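Local atomic coordinates of Low molecular weight phosphotyrosine protein phosphatase 1 (Drosophila melanogaster, PDB entry 7CUY), a protein that probably removes phosphate from tyrosine-phosphorylated proteins and also hydrolyses small aryl and acyl phosphates. Residues F113-K118 against V142-A147; F81-G86 against E106-G111; R3-I8 against K33-D38. One frame throughout, in Å; residues are numbered along the deposited sequence.

Contact 1 (F113-K118 against V142-A147); sequences FGLEKK and VVACAA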
loop_
_atom_site.group_PDB
_atom_site.type_symbol
_atom_site.label_atom_id
_atom_site.label_comp_id
_atom_site.label_asym_id
_atom_site.label_seq_id
_atom_site.Cartn_x
_atom_site.Cartn_y
_atom_site.Cartn_z
ATOM N N PHE A 113 -4.283 0.801 11.313
ATOM C CA PHE A 113 -4.661 2.194 11.486
ATOM C C PHE A 113 -6.096 2.370 11.018
ATOM O O PHE A 113 -6.476 1.848 9.965
ATOM C CB PHE A 113 -3.689 3.114 10.741
ATOM C CG PHE A 113 -2.302 3.064 11.305
ATOM C CD1 PHE A 113 -1.930 3.916 12.332
ATOM C CD2 PHE A 113 -1.401 2.096 10.877
ATOM C CE1 PHE A 113 -0.659 3.845 12.889
ATOM C CE2 PHE A 113 -0.132 2.010 11.425
ATOM C CZ PHE A 113 0.248 2.879 12.429
ATOM N N GLY A 114 -6.901 3.041 11.837
ATOM C CA GLY A 114 -8.277 3.386 11.472
ATOM C C GLY A 114 -9.349 2.316 11.508
ATOM O O GLY A 114 -10.428 2.535 12.062
ATOM N N LEU A 115 -9.083 1.154 10.923
ATOM C CA LEU A 115 -10.123 0.144 10.822
ATOM C C LEU A 115 -10.381 -0.509 12.175
ATOM O O LEU A 115 -9.543 -0.487 13.076
ATOM C CB LEU A 115 -9.730 -0.906 9.791
ATOM C CG LEU A 115 -9.285 -0.192 8.514
ATOM C CD1 LEU A 115 -8.490 -1.113 7.610
ATOM C CD2 LEU A 115 -10.523 0.363 7.810
ATOM N N GLU A 116 -11.573 -1.077 12.313
ATOM C CA GLU A 116 -11.835 -1.977 13.423
ATOM C C GLU A 116 -11.008 -3.242 13.264
ATOM O O GLU A 116 -10.574 -3.588 12.163
ATOM C CB GLU A 116 -13.310 -2.355 13.482
ATOM C CG GLU A 116 -14.215 -1.389 14.193
ATOM C CD GLU A 116 -15.662 -1.697 13.888
ATOM O OE1 GLU A 116 -16.182 -1.155 12.880
ATOM O OE2 GLU A 116 -16.262 -2.513 14.629
ATOM N N LYS A 117 -10.810 -3.944 14.385
ATOM C CA LYS A 117 -9.988 -5.154 14.411
ATOM C C LYS A 117 -10.394 -6.141 13.319
ATOM O O LYS A 117 -9.557 -6.591 12.531
ATOM C CB LYS A 117 -10.090 -5.812 15.791
ATOM C CG LYS A 117 -8.802 -6.435 16.293
ATOM C CD LYS A 117 -7.690 -5.398 16.407
ATOM C CE LYS A 117 -6.292 -6.003 16.147
ATOM N NZ LYS A 117 -5.969 -7.232 16.949
ATOM N N LYS A 118 -11.688 -6.465 13.251
ATOM C CA LYS A 118 -12.206 -7.457 12.310
ATOM C C LYS A 118 -12.026 -7.038 10.854
ATOM O O LYS A 118 -12.094 -7.893 9.959
ATOM C CB LYS A 118 -13.699 -7.732 12.557
ATOM C CG LYS A 118 -14.221 -7.544 13.939
ATOM C CD LYS A 118 -14.506 -6.142 14.338
ATOM C CE LYS A 118 -14.808 -6.041 15.694
ATOM N NZ LYS A 118 -14.898 -4.714 16.256
ATOM N N VAL A 142 -8.767 3.991 2.259
ATOM C CA VAL A 142 -9.199 5.359 2.529
ATOM C C VAL A 142 -9.211 5.629 4.031
ATOM O O VAL A 142 -8.703 6.658 4.500
ATOM C CB VAL A 142 -10.574 5.608 1.886
ATOM C CG1 VAL A 142 -11.192 6.921 2.401
ATOM C CG2 VAL A 142 -10.436 5.627 0.373
ATOM N N VAL A 143 -9.737 4.685 4.815
ATOM C CA VAL A 143 -9.809 4.870 6.258
ATOM C C VAL A 143 -8.429 4.725 6.894
ATOM O O VAL A 143 -8.026 5.546 7.724
ATOM C CB VAL A 143 -10.823 3.889 6.870
ATOM C CG1 VAL A 143 -10.768 3.937 8.407
ATOM C CG2 VAL A 143 -12.254 4.195 6.350
ATOM N N ALA A 144 -7.693 3.674 6.529
ATOM C CA ALA A 144 -6.386 3.430 7.136
ATOM C C ALA A 144 -5.405 4.557 6.830
ATOM O O ALA A 144 -4.679 5.025 7.713
ATOM C CB ALA A 144 -5.823 2.088 6.645
ATOM N N CYS A 145 -5.348 4.990 5.569
ATOM C CA CYS A 145 -4.364 5.994 5.185
ATOM C C CYS A 145 -4.592 7.304 5.925
ATOM O O CYS A 145 -3.643 7.910 6.434
ATOM C CB CYS A 145 -4.406 6.233 3.673
ATOM S SG CYS A 145 -3.645 4.916 2.661
ATOM N N ALA A 146 -5.842 7.766 5.974
ATOM C CA ALA A 146 -6.162 8.966 6.740
ATOM C C ALA A 146 -5.676 8.853 8.180
ATOM O O ALA A 146 -4.974 9.738 8.686
ATOM C CB ALA A 146 -7.671 9.201 6.697
ATOM N N ALA A 147 -6.034 7.751 8.853
ATOM C CA ALA A 147 -5.703 7.598 10.266
ATOM C C ALA A 147 -4.193 7.585 10.481
ATOM O O ALA A 147 -3.680 8.270 11.374
ATOM C CB ALA A 147 -6.342 6.327 10.826
#
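The side chain of Leu-115 overlaps that of Val-143, its branch CD2 lying 3.6 Å from CG1 of Val-143 and almost as near to CB. The two chains meet at a slant, methyl against methyl, while the other leucine branch, CD1, turns toward Ala-144 and approaches its CB at 4.3 Å. Val-143 presents CG1 because that branch stands anti to its own backbone N (chi1 172°); the same methyl also rests against C of Gly-114. One helical turn after Ala-144, the methyl of Ala-147 packs on the loop backbone, with CB 3.5 Å from N of Gly-114. Gly-114 has a positive phi of 76°, and a modelled CB here would collide with O of Val-143, so the close approach depends on the missing side chain. Phe-113 offers only its CB and carbonyl to residues 142-147: its O receives a CA-H...O contact from CA of Ala-144 at 3.2 Å, while the ring turns off to meet Phe-148 of the same helix edge-to-face. That carbonyl also accepts the backbone N-H of Leu-115 at 2.9 Å, measured N to O, closing a classic gamma turn centred on Gly-114 that accounts for its positive phi. The loop following strand 106-109 is thus laid on the long helix 132-153. With no conventional hydrogen bond or salt bridge between the segments, the chemistry implies attachment by shape and small apolar groups, supplemented by the CA-H...O contact.

Contact 2 (F81-G86 against E106-G111); sequences FDYIFG and ELLMLG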
loop_
_atom_site.group_PDB
_atom_site.type_symbol
_atom_site.label_atom_id
_atom_site.label_comp_id
_atom_site.label_asym_id
_atom_site.label_seq_id
_atom_site.Cartn_x
_atom_site.Cartn_y
_atom_site.Cartn_z
ATOM N N PHE A 81 13.134 3.972 2.910
ATOM C CA PHE A 81 11.796 4.364 3.340
ATOM C C PHE A 81 11.691 4.408 4.859
ATOM O O PHE A 81 12.271 3.581 5.565
ATOM C CB PHE A 81 10.738 3.428 2.745
ATOM C CG PHE A 81 10.622 3.559 1.261
ATOM C CD1 PHE A 81 11.422 2.808 0.425
ATOM C CD2 PHE A 81 9.753 4.486 0.700
ATOM C CE1 PHE A 81 11.335 2.951 -0.952
ATOM C CE2 PHE A 81 9.660 4.645 -0.676
ATOM C CZ PHE A 81 10.450 3.878 -1.506
ATOM N N ASP A 82 10.942 5.394 5.353
ATOM C CA ASP A 82 10.681 5.516 6.777
ATOM C C ASP A 82 9.618 4.542 7.239
ATOM O O ASP A 82 9.681 4.052 8.371
ATOM C CB ASP A 82 10.246 6.939 7.092
ATOM C CG ASP A 82 11.241 7.952 6.606
ATOM O OD1 ASP A 82 12.256 8.150 7.311
ATOM O OD2 ASP A 82 11.030 8.512 5.504
ATOM N N TYR A 83 8.658 4.245 6.372
ATOM C CA TYR A 83 7.524 3.392 6.675
ATOM C C TYR A 83 7.334 2.417 5.532
ATOM O O TYR A 83 7.265 2.832 4.375
ATOM C CB TYR A 83 6.255 4.227 6.856
ATOM C CG TYR A 83 6.423 5.299 7.902
ATOM C CD1 TYR A 83 6.372 4.980 9.255
ATOM C CD2 TYR A 83 6.639 6.623 7.539
ATOM C CE1 TYR A 83 6.531 5.966 10.231
ATOM C CE2 TYR A 83 6.807 7.613 8.489
ATOM C CZ TYR A 83 6.745 7.280 9.841
ATOM O OH TYR A 83 6.902 8.265 10.793
ATOM N N ILE A 84 7.253 1.128 5.846
ATOM C CA ILE A 84 6.902 0.104 4.871
ATOM C C ILE A 84 5.668 -0.634 5.380
ATOM O O ILE A 84 5.664 -1.121 6.511
ATOM C CB ILE A 84 8.071 -0.868 4.632
ATOM C CG1 ILE A 84 9.309 -0.083 4.178
ATOM C CG2 ILE A 84 7.686 -1.876 3.593
ATOM C CD1 ILE A 84 10.451 -0.926 3.689
ATOM N N PHE A 85 4.630 -0.706 4.551
ATOM C CA PHE A 85 3.325 -1.251 4.915
ATOM C C PHE A 85 3.047 -2.561 4.185
ATOM O O PHE A 85 3.098 -2.609 2.953
ATOM C CB PHE A 85 2.193 -0.273 4.564
ATOM C CG PHE A 85 2.079 0.916 5.486
ATOM C CD1 PHE A 85 1.410 0.814 6.691
ATOM C CD2 PHE A 85 2.604 2.137 5.124
ATOM C CE1 PHE A 85 1.278 1.924 7.527
ATOM C CE2 PHE A 85 2.491 3.237 5.956
ATOM C CZ PHE A 85 1.827 3.133 7.157
ATOM N N GLY A 86 2.685 -3.618 4.946
ATOM C CA GLY A 86 2.080 -4.788 4.347
ATOM C C GLY A 86 0.568 -4.686 4.377
ATOM O O GLY A 86 -0.005 -3.870 5.089
ATOM N N GLU A 106 10.327 1.402 9.433
ATOM C CA GLU A 106 9.344 0.865 10.362
ATOM C C GLU A 106 8.366 -0.022 9.589
ATOM O O GLU A 106 7.734 0.438 8.632
ATOM C CB GLU A 106 8.617 2.013 11.075
ATOM C CG GLU A 106 7.899 1.584 12.347
ATOM C CD GLU A 106 7.114 2.711 13.032
ATOM O OE1 GLU A 106 6.090 2.402 13.691
ATOM O OE2 GLU A 106 7.527 3.886 12.936
ATOM N N LEU A 107 8.220 -1.280 10.008
ATOM C CA LEU A 107 7.340 -2.223 9.315
ATOM C C LEU A 107 5.966 -2.223 9.974
ATOM O O LEU A 107 5.829 -2.596 11.148
ATOM C CB LEU A 107 7.908 -3.642 9.327
ATOM C CG LEU A 107 9.380 -3.821 8.982
ATOM C CD1 LEU A 107 9.711 -5.318 8.864
ATOM C CD2 LEU A 107 9.751 -3.064 7.712
ATOM N N LEU A 108 4.949 -1.834 9.224
ATOM C CA LEU A 108 3.609 -1.712 9.769
ATOM C C LEU A 108 2.642 -2.450 8.863
ATOM O O LEU A 108 2.906 -2.669 7.685
ATOM C CB LEU A 108 3.197 -0.227 9.908
ATOM C CG LEU A 108 4.186 0.600 10.745
ATOM C CD1 LEU A 108 3.931 2.076 10.564
ATOM C CD2 LEU A 108 4.146 0.194 12.237
ATOM N N MET A 109 1.513 -2.837 9.417
ATOM C CA MET A 109 0.435 -3.363 8.605
ATOM C C MET A 109 -0.603 -2.259 8.449
ATOM O O MET A 109 -1.019 -1.655 9.445
ATOM C CB MET A 109 -0.167 -4.618 9.242
ATOM C CG MET A 109 -0.999 -5.371 8.247
ATOM S SD MET A 109 -1.683 -6.889 8.892
ATOM C CE MET A 109 -2.954 -6.222 9.972
ATOM N N LEU A 110 -0.977 -1.956 7.196
ATOM C CA LEU A 110 -1.758 -0.740 6.946
ATOM C C LEU A 110 -3.064 -0.737 7.745
ATOM O O LEU A 110 -3.458 0.295 8.304
ATOM C CB LEU A 110 -2.031 -0.587 5.445
ATOM C CG LEU A 110 -2.838 0.667 5.057
ATOM C CD1 LEU A 110 -2.207 1.905 5.624
ATOM C CD2 LEU A 110 -2.970 0.804 3.549
ATOM N N GLY A 111 -3.728 -1.889 7.849
ATOM C CA GLY A 111 -5.019 -1.923 8.505
ATOM C C GLY A 111 -4.969 -1.792 10.019
ATOM O O GLY A 111 -6.029 -1.712 10.642
#
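Strands 83-86 and 106-109 are the two parallel strands of a beta-alpha-beta unit, paired in register from Tyr-83 beside Glu-106 to Gly-86 beside Met-109, with axes 4.6 Å apart at closest approach. Five backbone hydrogen bonds join the two segments, the first and last through residues flanking the strands: N of Glu-106 to O of Asp-82, N of Ile-84 to O of Glu-106, N of Leu-108 to O of Ile-84, N of Gly-86 to O of Leu-108, and N of Leu-110 to O of Gly-86. The last reaches past the strand into the 3-10 turn and is nearly straight. Helix 89-98 makes the crossover between the strands and packs on the face bearing Ile-84 and Met-109; Ile-84 CB also meets CD2 of Leu-107 at 4.1 Å. On the other face, covered by helix 132-153, CD1 of Leu-110 sits over one face of the Phe-85 ring, 4.2 Å from its centroid and 24° off the normal. Leu-108 brings CB to within 3.7 Å of CE1 of that ring, which also meets Phe-148 of helix 132-153 edge-to-face. Trimming Phe-85 to an alanine would probably open a gap beneath CD1 of Leu-110 and beside CB of Leu-108, and cost Phe-148 one of its edge-to-face partners. Tyr-83 and Glu-106 run side by side, carboxylate OE2 at the ring edge, 3.6 Å from CE1, with the two planes 55° apart. With CG anti to the backbone N (chi1 -162°), the extended chain of Glu-106 carries its carboxylate along that ring and leaves OE1 to a salt bridge with Arg-152 of helix 132-153.

Contact 3 (R3-I8 against K33-D38); sequences RKVLMI and KDVEVD
Val-5 touches Val-35 and Val-37 lightly, its CG2 4.2 Å from CG1 of Val-35 and its CG1 4.4 Å from CG1 of Val-37. The parallel backbones are held more tightly, five hydrogen bonds joining residues 3-7 to 34-38, with N of Val-5 to O of Glu-36, at 2.9 Å, central. Leu-6 also packs closely, its CD1 3.7 Å from CB of Asp-38, whose OD2 forms a salt bridge with NH2 of Arg-71. Toward the start of the strands the contact is looser and charged on both faces. On the Val-5 face, Arg-3, bent at chi2 (94°) and chi3, curls back so that NH2 meets OD1 of exposed Asp-34 at 3.2 Å in a salt bridge. The oxygen lies close to the guanidinium plane, though the two flat groups are turned 41° apart; NH1 of Arg-3 hydrogen-bonds to O of Leu-153. On the Leu-6 face, Lys-4 and Glu-36 touch through aliphatic carbon, CE to OE1 at 3.3 Å, whereas NZ stays 4.6 Å from that oxygen. Helix 15-29, the crossover of this beta-alpha-beta unit, covers Val-35 and Val-37, while helix 77-80 flanks Lys-4, Leu-6 and Glu-36, and strand 83-86 adjoins strand 3-9 within the sheet.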
loop_
_atom_site.group_PDB
_atom_site.type_symbol
_atom_site.label_atom_id
_atom_site.label_comp_id
_atom_site.label_asym_id
_atom_site.label_seq_id
_atom_site.Cartn_x
_atom_site.Cartn_y
_atom_site.Cartn_z
ATOM N N ARG A 3 9.634 12.575 4.210
ATOM C CA ARG A 3 9.234 11.286 4.754
ATOM C C ARG A 3 8.900 10.389 3.577
ATOM O O ARG A 3 8.294 10.839 2.611
ATOM C CB ARG A 3 7.998 11.426 5.656
ATOM C CG ARG A 3 8.231 11.659 7.150
ATOM C CD ARG A 3 8.221 13.145 7.548
ATOM N NE ARG A 3 7.066 13.946 7.118
ATOM C CZ ARG A 3 6.003 14.215 7.880
ATOM N NH1 ARG A 3 5.910 13.713 9.110
ATOM N NH2 ARG A 3 5.017 14.980 7.413
ATOM N N LYS A 4 9.279 9.122 3.643
ATOM C CA LYS A 4 9.028 8.224 2.527
ATOM C C LYS A 4 8.240 7.012 3.003
ATOM O O LYS A 4 8.630 6.371 3.981
ATOM C CB LYS A 4 10.342 7.815 1.870
ATOM C CG LYS A 4 10.993 8.964 1.091
ATOM C CD LYS A 4 12.215 8.509 0.314
ATOM C CE LYS A 4 12.914 9.677 -0.400
ATOM N NZ LYS A 4 14.352 9.822 -0.010
ATOM N N VAL A 5 7.145 6.702 2.297
ATOM C CA VAL A 5 6.231 5.602 2.617
ATOM C C VAL A 5 6.216 4.639 1.435
ATOM O O VAL A 5 6.107 5.077 0.284
ATOM C CB VAL A 5 4.801 6.113 2.897
ATOM C CG1 VAL A 5 3.802 4.950 2.954
ATOM C CG2 VAL A 5 4.739 6.897 4.202
ATOM N N LEU A 6 6.303 3.336 1.713
ATOM C CA LEU A 6 6.294 2.291 0.683
ATOM C C LEU A 6 5.172 1.305 0.962
ATOM O O LEU A 6 5.155 0.673 2.024
ATOM C CB LEU A 6 7.637 1.558 0.640
ATOM C CG LEU A 6 7.823 0.495 -0.454
ATOM C CD1 LEU A 6 7.777 1.125 -1.866
ATOM C CD2 LEU A 6 9.120 -0.288 -0.252
ATOM N N MET A 7 4.228 1.166 0.031
ATOM C CA MET A 7 3.165 0.169 0.181
ATOM C C MET A 7 3.554 -1.139 -0.500
ATOM O O MET A 7 3.943 -1.134 -1.664
ATOM C CB MET A 7 1.847 0.669 -0.408
ATOM C CG MET A 7 1.408 2.010 0.136
ATOM S SD MET A 7 0.953 1.930 1.866
ATOM C CE MET A 7 0.148 3.551 2.071
ATOM N N ILE A 8 3.396 -2.262 0.208
ATOM C CA ILE A 8 3.814 -3.580 -0.267
ATOM C C ILE A 8 2.607 -4.508 -0.258
ATOM O O ILE A 8 1.864 -4.560 0.733
ATOM C CB ILE A 8 4.917 -4.180 0.640
ATOM C CG1 ILE A 8 6.178 -3.318 0.641
ATOM C CG2 ILE A 8 5.221 -5.619 0.272
ATOM C CD1 ILE A 8 6.683 -2.996 -0.740
ATOM N N LYS A 33 2.857 18.012 1.993
ATOM C CA LYS A 33 3.655 17.976 0.773
ATOM C C LYS A 33 5.030 17.352 0.934
ATOM O O LYS A 33 5.686 17.086 -0.079
ATOM C CB LYS A 33 3.830 19.387 0.192
ATOM C CG LYS A 33 2.520 20.026 -0.233
ATOM C CD LYS A 33 2.706 20.800 -1.518
ATOM C CE LYS A 33 1.549 21.731 -1.704
ATOM N NZ LYS A 33 1.430 22.605 -0.503
ATOM N N ASP A 34 5.486 17.110 2.160
ATOM C CA ASP A 34 6.802 16.543 2.407
ATOM C C ASP A 34 6.756 15.034 2.628
ATOM O O ASP A 34 7.521 14.513 3.441
ATOM C CB ASP A 34 7.431 17.226 3.614
ATOM C CG ASP A 34 6.656 16.959 4.891
ATOM O OD1 ASP A 34 5.420 16.755 4.829
ATOM O OD2 ASP A 34 7.288 16.939 5.965
ATOM N N VAL A 35 5.859 14.323 1.943
ATOM C CA VAL A 35 5.738 12.871 2.081
ATOM C C VAL A 35 5.666 12.268 0.684
ATOM O O VAL A 35 4.765 12.600 -0.092
ATOM C CB VAL A 35 4.508 12.451 2.910
ATOM C CG1 VAL A 35 4.455 10.921 3.045
ATOM C CG2 VAL A 35 4.499 13.112 4.292
ATOM N N GLU A 36 6.609 11.384 0.366
ATOM C CA GLU A 36 6.647 10.659 -0.900
ATOM C C GLU A 36 6.111 9.248 -0.685
ATOM O O GLU A 36 6.328 8.655 0.372
ATOM C CB GLU A 36 8.082 10.625 -1.448
ATOM C CG GLU A 36 8.362 9.589 -2.538
ATOM C CD GLU A 36 9.846 9.171 -2.590
ATOM O OE1 GLU A 36 10.707 10.051 -2.849
ATOM O OE2 GLU A 36 10.141 7.970 -2.366
ATOM N N VAL A 37 5.386 8.731 -1.674
ATOM C CA VAL A 37 4.738 7.429 -1.600
ATOM C C VAL A 37 5.127 6.607 -2.827
ATOM O O VAL A 37 5.136 7.120 -3.944
ATOM C CB VAL A 37 3.203 7.555 -1.514
ATOM C CG1 VAL A 37 2.579 6.222 -1.111
ATOM C CG2 VAL A 37 2.789 8.672 -0.534
ATOM N N ASP A 38 5.414 5.322 -2.617
ATOM C CA ASP A 38 5.778 4.385 -3.674
ATOM C C ASP A 38 5.108 3.066 -3.322
ATOM O O ASP A 38 4.531 2.930 -2.238
ATOM C CB ASP A 38 7.302 4.272 -3.785
ATOM C CG ASP A 38 7.778 3.552 -5.064
ATOM O OD1 ASP A 38 7.046 3.522 -6.080
ATOM O OD2 ASP A 38 8.930 3.036 -5.052
#

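How the contacts relate
Contacts 2 and 3 belong to one four-stranded parallel sheet, ordered 35-41, 3-9, 83-86, 106-109, and their centres lie about 10 Å apart. Their inner strands are neighbours: N of Ile-8 is 2.8 Å from O of Phe-85, a probable hydrogen bond. Contact 1 lies about 13 Å from contact 2 and about 17 Å from contact 3, centre to centre. Its Phe-113 CE2 packs 4.1 Å from CE1 of Phe-85, and Cys-145 SG reaches CE of Met-7 at 4.1 Å. Gly-86 and the side chain of Met-7 each lie about 7 Å from the side chain of Cys-9, the probable nucleophile, placing the C-terminal ends of their strands beside the probable catalytic site; a bound EPE is about 10 Å from Gly-86.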